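Local structure of vesicular integral-membrane protein VIP36 (Canis lupus familiaris, 2DUR) at residues Lys78-Ala86 with Gly212-Ile220. The protein acts as a calcium-dependent lectin of the early secretory pathway, binding high-mannose glycans and helping to transport and sort the glycoproteins that carry them. Sequence-based numbering, arbitrary orientation.
Sequences KNLHGDGIA and GDLSDNHDI. With MAN (alpha-D-mannopyranose), chain C; MAN (alpha-D-mannopyranose), chain B.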
loop_
_atom_site.group_PDB
_atom_site.type_symbol
_atom_site.label_atom_id
_atom_site.label_comp_id
_atom_site.label_asym_id
_atom_site.label_seq_id
_atom_site.Cartn_x
_atom_site.Cartn_y
_atom_site.Cartn_z
ATOM N N LYS A 78 8.585 10.011 22.382
ATOM C CA LYS A 78 9.545 8.897 22.297
ATOM C C LYS A 78 9.133 7.912 21.196
ATOM O O LYS A 78 8.969 8.330 20.056
ATOM C CB LYS A 78 9.750 8.225 23.661
ATOM C CG LYS A 78 10.630 9.053 24.634
ATOM C CD LYS A 78 10.696 8.455 26.051
ATOM C CE LYS A 78 11.148 6.981 26.065
ATOM N NZ LYS A 78 10.870 6.277 27.385
ATOM N N ASN A 79 8.954 6.632 21.522
ATOM C CA ASN A 79 8.535 5.651 20.511
ATOM C C ASN A 79 7.036 5.294 20.571
ATOM O O ASN A 79 6.594 4.324 19.965
ATOM C CB ASN A 79 9.500 4.425 20.459
ATOM C CG ASN A 79 8.987 3.156 21.200
ATOM O OD1 ASN A 79 9.303 2.023 20.779
ATOM N ND2 ASN A 79 8.247 3.328 22.307
ATOM N N LEU A 80 6.252 6.126 21.259
ATOM C CA LEU A 80 4.831 5.828 21.517
ATOM C C LEU A 80 3.894 6.297 20.410
ATOM O O LEU A 80 3.087 7.222 20.582
ATOM C CB LEU A 80 4.419 6.389 22.892
ATOM C CG LEU A 80 5.227 5.886 24.095
ATOM C CD1 LEU A 80 4.729 6.587 25.339
ATOM C CD2 LEU A 80 5.113 4.359 24.278
ATOM N N HIS A 81 3.996 5.628 19.262
ATOM C CA HIS A 81 3.143 5.920 18.127
ATOM C C HIS A 81 2.969 4.636 17.329
ATOM O O HIS A 81 3.721 3.699 17.495
ATOM C CB HIS A 81 3.775 6.994 17.213
ATOM C CG HIS A 81 5.122 6.599 16.684
ATOM N ND1 HIS A 81 6.300 7.048 17.241
ATOM C CD2 HIS A 81 5.475 5.737 15.701
ATOM C CE1 HIS A 81 7.321 6.506 16.602
ATOM N NE2 HIS A 81 6.848 5.699 15.668
ATOM N N GLY A 82 1.989 4.633 16.453
ATOM C CA GLY A 82 1.704 3.463 15.603
ATOM C C GLY A 82 0.331 3.587 14.937
ATOM O O GLY A 82 -0.387 4.579 15.145
ATOM N N ASP A 83 -0.078 2.594 14.138
ATOM C CA ASP A 83 0.733 1.408 13.840
ATOM C C ASP A 83 1.335 1.400 12.439
ATOM O O ASP A 83 2.321 0.687 12.184
ATOM C CB ASP A 83 -0.152 0.162 14.022
ATOM C CG ASP A 83 -0.234 -0.257 15.482
ATOM O OD1 ASP A 83 -1.244 0.066 16.160
ATOM O OD2 ASP A 83 0.751 -0.858 15.958
ATOM N N GLY A 84 0.718 2.158 11.533
ATOM C CA GLY A 84 1.186 2.253 10.147
ATOM C C GLY A 84 0.109 2.187 9.082
ATOM O O GLY A 84 -1.089 2.146 9.366
ATOM N N ILE A 85 0.564 2.160 7.835
ATOM C CA ILE A 85 -0.281 2.130 6.657
ATOM C C ILE A 85 -0.027 0.836 5.895
ATOM O O ILE A 85 1.118 0.373 5.858
ATOM C CB ILE A 85 0.060 3.352 5.713
ATOM C CG1 ILE A 85 -0.433 4.662 6.348
ATOM C CG2 ILE A 85 -0.515 3.144 4.298
ATOM C CD1 ILE A 85 0.074 5.931 5.595
ATOM N N ALA A 86 -1.072 0.298 5.263
ATOM C CA ALA A 86 -0.917 -0.784 4.252
ATOM C C ALA A 86 -1.477 -0.307 2.924
ATOM O O ALA A 86 -2.510 0.357 2.885
ATOM C CB ALA A 86 -1.650 -2.054 4.686
ATOM N N GLY A 212 -3.771 1.394 17.574
ATOM C CA GLY A 212 -4.174 0.501 18.685
ATOM C C GLY A 212 -4.066 1.301 19.960
ATOM O O GLY A 212 -4.735 2.327 20.103
ATOM N N ASP A 213 -3.243 0.824 20.888
ATOM C CA ASP A 213 -2.955 1.578 22.118
ATOM C C ASP A 213 -2.092 2.790 21.788
ATOM O O ASP A 213 -1.947 3.694 22.640
ATOM C CB ASP A 213 -2.215 0.702 23.119
ATOM C CG ASP A 213 -3.070 -0.437 23.642
ATOM O OD1 ASP A 213 -4.303 -0.276 23.696
ATOM O OD2 ASP A 213 -2.487 -1.479 24.004
ATOM N N LEU A 214 -1.497 2.770 20.589
ATOM C CA LEU A 214 -0.664 3.882 20.065
ATOM C C LEU A 214 -1.263 4.384 18.778
ATOM O O LEU A 214 -1.957 3.647 18.074
ATOM C CB LEU A 214 0.764 3.386 19.833
ATOM C CG LEU A 214 1.482 2.811 21.060
ATOM C CD1 LEU A 214 2.838 2.255 20.675
ATOM C CD2 LEU A 214 1.597 3.888 22.152
ATOM N N SER A 215 -0.997 5.642 18.446
ATOM C CA SER A 215 -1.694 6.233 17.335
ATOM C C SER A 215 -0.773 7.167 16.535
ATOM O O SER A 215 0.387 7.385 16.903
ATOM C CB SER A 215 -2.943 6.977 17.820
ATOM O OG SER A 215 -2.572 8.099 18.603
ATOM N N ASP A 216 -1.324 7.650 15.434
ATOM C CA ASP A 216 -0.699 8.632 14.529
ATOM C C ASP A 216 -1.764 9.042 13.528
ATOM O O ASP A 216 -2.725 8.308 13.241
ATOM C CB ASP A 216 0.454 8.018 13.701
ATOM C CG ASP A 216 1.828 8.356 14.212
ATOM O OD1 ASP A 216 2.043 9.395 14.900
ATOM O OD2 ASP A 216 2.750 7.575 13.877
ATOM N N ASN A 217 -1.597 10.218 12.944
ATOM C CA ASN A 217 -2.369 10.534 11.764
ATOM C C ASN A 217 -1.760 9.763 10.608
ATOM O O ASN A 217 -0.548 9.788 10.439
ATOM C CB ASN A 217 -2.251 12.017 11.423
ATOM C CG ASN A 217 -2.865 12.905 12.483
ATOM O OD1 ASN A 217 -4.095 12.945 12.629
ATOM N ND2 ASN A 217 -2.010 13.631 13.218
ATOM N N HIS A 218 -2.607 9.071 9.855
ATOM C CA HIS A 218 -2.181 8.369 8.629
ATOM C C HIS A 218 -2.955 8.966 7.467
ATOM O O HIS A 218 -4.114 8.663 7.271
ATOM C CB HIS A 218 -2.454 6.845 8.768
ATOM C CG HIS A 218 -1.687 6.200 9.878
ATOM N ND1 HIS A 218 -2.262 5.867 11.093
ATOM C CD2 HIS A 218 -0.408 5.768 9.944
ATOM C CE1 HIS A 218 -1.346 5.323 11.876
ATOM N NE2 HIS A 218 -0.214 5.243 11.199
ATOM N N ASP A 219 -2.294 9.853 6.696
ATOM C CA ASP A 219 -2.960 10.552 5.595
ATOM C C ASP A 219 -2.505 10.064 4.214
ATOM O O ASP A 219 -1.337 9.741 4.022
ATOM C CB ASP A 219 -2.673 12.060 5.634
ATOM C CG ASP A 219 -3.139 12.725 6.915
ATOM O OD1 ASP A 219 -4.010 12.151 7.596
ATOM O OD2 ASP A 219 -2.649 13.835 7.220
ATOM N N ILE A 220 -3.440 10.032 3.270
ATOM C CA ILE A 220 -3.126 9.810 1.842
ATOM C C ILE A 220 -3.512 11.088 1.117
ATOM O O ILE A 220 -4.681 11.453 1.110
ATOM C CB ILE A 220 -3.930 8.629 1.241
ATOM C CG1 ILE A 220 -3.677 7.335 2.029
ATOM C CG2 ILE A 220 -3.586 8.421 -0.264
ATOM C CD1 ILE A 220 -2.232 6.807 1.988
HETATM C C1 MAN C . -2.180 -2.625 21.209
HETATM C C2 MAN C . -2.448 -3.720 20.179
HETATM C C3 MAN C . -1.261 -3.858 19.214
HETATM C C4 MAN C . -0.835 -2.499 18.636
HETATM C C5 MAN C . -0.481 -1.608 19.814
HETATM C C6 MAN C . 0.039 -0.243 19.359
HETATM O O1 MAN C . -1.312 -3.111 22.229
HETATM O O2 MAN C . -3.595 -3.371 19.444
HETATM O O3 MAN C . -1.587 -4.776 18.180
HETATM O O4 MAN C . 0.270 -2.606 17.766
HETATM O O5 MAN C . -1.676 -1.454 20.566
HETATM O O6 MAN C . -1.002 0.496 18.757
HETATM C C1 MAN B . -4.696 -4.216 19.800
HETATM C C2 MAN B . -5.587 -4.346 18.573
HETATM C C3 MAN B . -6.187 -2.978 18.261
HETATM C C4 MAN B . -6.880 -2.387 19.491
HETATM C C5 MAN B . -5.963 -2.415 20.724
HETATM C C6 MAN B . -6.689 -2.023 22.014
HETATM O O2 MAN B . -6.592 -5.293 18.880
HETATM O O3 MAN B . -7.077 -3.101 17.179
HETATM O O4 MAN B . -7.270 -1.075 19.195
HETATM O O5 MAN B . -5.468 -3.729 20.890
HETATM O O6 MAN B . -5.859 -2.250 23.155
HETATM O O HOH W 1 0.404 7.419 20.327
#
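Asp-83, Asp-213 and Leu-214 grip the same mannose, the chain C sugar, and Gly-212 lies against it. The carboxylate of Asp-83 takes one hydroxyl on each oxygen: O6 of this mannose donates to OD1 at 2.6 Å and its O4 to OD2. With CG anti to the carbonyl carbon (chi1 -82°), Asp-83 brings both oxygens to the sugar. From the other segment, the backbone N of Asp-213 donates almost straight to the ring oxygen O5 (2.8 Å, 167°), while the N of Leu-214 reaches O6. The Asp-213 carboxylate, by contrast, spans both sugars, OD2 accepting from O1 of this mannose and OD1 from O6 of the chain B mannose. Ser-48, Asn-118 and His-142 add further hydrogen bonds to the glycan.

Between the segments themselves, a direct backbone hydrogen bond runs from Gly-82 N to Ser-215 O (3.2 Å), the donor standing well above the carbonyl plane. A water bridges Leu-80 O and Ser-215 N, donating to the first and accepting from the second. His-81 and Asp-216 lie side by side, ring and carboxylate 19° apart, with Asp-216 OD2 salt-bridged to Arg-159.

Apolar contacts flank this seam. Leu-214 lays CD2 against Leu-80 CB (3.8 Å) and CB against the backbone of His-81. Deeper in, Ile-85 CG1 meets CD2 of His-218 at 3.8 Å, the two side chains running past each other in opposite directions; Gly-84 O lies over one face of that imidazole, and Thr-43 holds its ND1.

Strands 84-90 and 217-227 belong to the two facing sheets of the beta sandwich. The cis peptide before Asp-83, as in legume lectins, probably sets its carboxylate toward the sugar in the calcium-dependent mannose site of this L-type lectin domain.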